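Local coordinates for protein beta-glucoside kinase (Listeria monocytogenes, PDB 4HTL) that catalyses the ATP-dependent phosphorylation of cellobiose to cellobiose-6'-phosphate and may also regulate transcription of the cellobiose-PTS operon, at residues A[208-212]-A[213-217]. Sequence-based numbering, arbitrary orientation. Where two conformers were deposited one is given.
Sequences DAHDA and VSERL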
loop_
_atom_site.group_PDB
_atom_site.type_symbol
_atom_site.label_atom_id
_atom_site.label_comp_id
_atom_site.label_asym_id
_atom_site.label_seq_id
_atom_site.Cartn_x
_atom_site.Cartn_y
_atom_site.Cartn_z
ATOM N N ASP A 208 32.953 -4.341 5.715
ATOM C CA ASP A 208 33.590 -5.524 5.133
ATOM C C ASP A 208 34.860 -5.931 5.878
ATOM O O ASP A 208 35.248 -7.124 5.849
ATOM C CB ASP A 208 33.905 -5.287 3.664
ATOM C CG ASP A 208 32.678 -5.274 2.804
ATOM O OD1 ASP A 208 31.637 -5.831 3.196
ATOM O OD2 ASP A 208 32.746 -4.665 1.748
ATOM N N ALA A 209 35.477 -4.963 6.574
ATOM C CA ALA A 209 36.642 -5.215 7.439
ATOM C C ALA A 209 36.246 -5.520 8.908
ATOM O O ALA A 209 37.100 -5.545 9.818
ATOM C CB ALA A 209 37.603 -4.037 7.357
ATOM N N HIS A 210 34.960 -5.775 9.140
ATOM C CA HIS A 210 34.438 -6.205 10.436
ATOM C C HIS A 210 34.593 -5.212 11.532
ATOM O O HIS A 210 34.807 -5.589 12.690
ATOM C CB HIS A 210 35.015 -7.548 10.852
ATOM C CG HIS A 210 35.030 -8.555 9.740
ATOM N ND1 HIS A 210 33.910 -9.054 9.207
ATOM C CD2 HIS A 210 36.088 -9.146 9.060
ATOM C CE1 HIS A 210 34.224 -9.937 8.240
ATOM N NE2 HIS A 210 35.557 -9.987 8.142
ATOM N N ASP A 211 34.459 -3.943 11.188
ATOM C CA ASP A 211 34.410 -2.858 12.167
ATOM C C ASP A 211 33.060 -2.888 12.895
ATOM O O ASP A 211 32.017 -2.807 12.253
ATOM C CB ASP A 211 34.598 -1.496 11.483
ATOM C CG ASP A 211 34.488 -0.342 12.460
ATOM O OD1 ASP A 211 35.311 -0.268 13.418
ATOM O OD2 ASP A 211 33.566 0.475 12.299
ATOM N N ALA A 212 33.084 -2.966 14.229
ATOM C CA ALA A 212 31.851 -3.140 15.042
ATOM C C ALA A 212 30.868 -1.973 14.840
ATOM O O ALA A 212 29.670 -2.168 14.664
ATOM C CB ALA A 212 32.191 -3.258 16.527
ATOM N N VAL A 213 31.377 -0.764 14.822
ATOM C CA VAL A 213 30.501 0.418 14.698
ATOM C C VAL A 213 29.798 0.346 13.358
ATOM O O VAL A 213 28.574 0.518 13.281
ATOM C CB VAL A 213 31.271 1.749 14.885
ATOM C CG1 VAL A 213 30.554 2.926 14.212
ATOM C CG2 VAL A 213 31.546 2.056 16.399
ATOM N N SER A 214 30.568 0.073 12.296
ATOM C CA SER A 214 30.025 -0.047 10.968
ATOM C C SER A 214 29.042 -1.199 10.831
ATOM O O SER A 214 27.995 -1.057 10.158
ATOM C CB SER A 214 31.152 -0.169 9.973
ATOM O OG SER A 214 32.013 0.985 10.054
ATOM N N GLU A 215 29.395 -2.342 11.411
ATOM C CA GLU A 215 28.495 -3.470 11.454
ATOM C C GLU A 215 27.133 -3.089 11.992
ATOM O O GLU A 215 26.101 -3.460 11.408
ATOM C CB GLU A 215 29.071 -4.664 12.189
ATOM C CG GLU A 215 30.164 -5.344 11.405
ATOM C CD GLU A 215 30.903 -6.428 12.178
ATOM O OE1 GLU A 215 30.840 -6.453 13.433
ATOM O OE2 GLU A 215 31.542 -7.277 11.516
ATOM N N ARG A 216 27.097 -2.359 13.101
ATOM C CA ARG A 216 25.815 -2.010 13.669
ATOM C C ARG A 216 25.050 -1.097 12.724
ATOM O O ARG A 216 23.850 -1.269 12.514
ATOM C CB ARG A 216 25.973 -1.378 15.068
ATOM C CG ARG A 216 24.631 -1.042 15.722
ATOM C CD ARG A 216 24.790 -0.556 17.166
ATOM N NE ARG A 216 23.488 -0.211 17.686
ATOM C CZ ARG A 216 22.556 -1.086 18.073
ATOM N NH1 ARG A 216 22.804 -2.387 18.127
ATOM N NH2 ARG A 216 21.368 -0.647 18.459
ATOM N N LEU A 217 25.727 -0.113 12.163
ATOM C CA LEU A 217 25.034 0.833 11.279
ATOM C C LEU A 217 24.401 0.128 10.080
ATOM O O LEU A 217 23.218 0.358 9.723
ATOM C CB LEU A 217 25.967 1.944 10.815
ATOM C CG LEU A 217 26.581 2.879 11.800
ATOM C CD1 LEU A 217 27.218 4.072 11.031
ATOM C CD2 LEU A 217 25.691 3.269 12.964
HETATM O O HOH W 1 31.176 -7.528 8.782
HETATM O O HOH W 2 34.163 -0.062 15.797
#
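D211 caps the start of helix 212-236 by gripping S214. One carboxylate oxygen, OD2 of D211, accepts two bonds from that serine. The hydroxyl OG of S214 donates to the anti lone pair of D211 OD2 at 2.8 Å. The backbone N of S214 reaches D211 OD2 at 3.0 Å from above the carboxylate plane. The other oxygen takes a different route: a water donates to D211 OD1 and accepts from the backbone N of V213. The carboxylate thus serves two N-H groups of the first turn, one directly and one through water. With CG anti to the backbone N (chi1 177°), the D211 carboxylate is turned towards the first turn, where OD2 can meet S214.

Behind the cap the regular helical bonds begin: E215 N donates to D211 O at 2.8 Å, and R216 N to A212 O at 3.0 Å. The side chain of E215 runs back past the D211 carbonyl towards the loop; E215 CG lies 3.3 Å from D211 O. E215 OE2 lies 3.3 Å from H210 CA and at the edge of the imidazole ring. The ring and carboxylate planes are 67° apart. A water joins the two side chains, donating to E215 OE2 and lying 3.2 Å from H210 ND1.

H210 has positive phi (64°) as the C-prime residue of a Schellman motif ending helix 200-208. One helix therefore stops and the next begins within a few residues. N206 of the first helix touches both D211 and S214, while S214 also packs on Y187 of helix 180-191.

This is a classic N-cap in the short surface loop between helices 200-208 and 212-236, away from the probable ATP-binding residues near the N-terminus. The negative carboxylate of D211 faces the positive end of the helix dipole, which probably favours its ionised form and steadies the first turn.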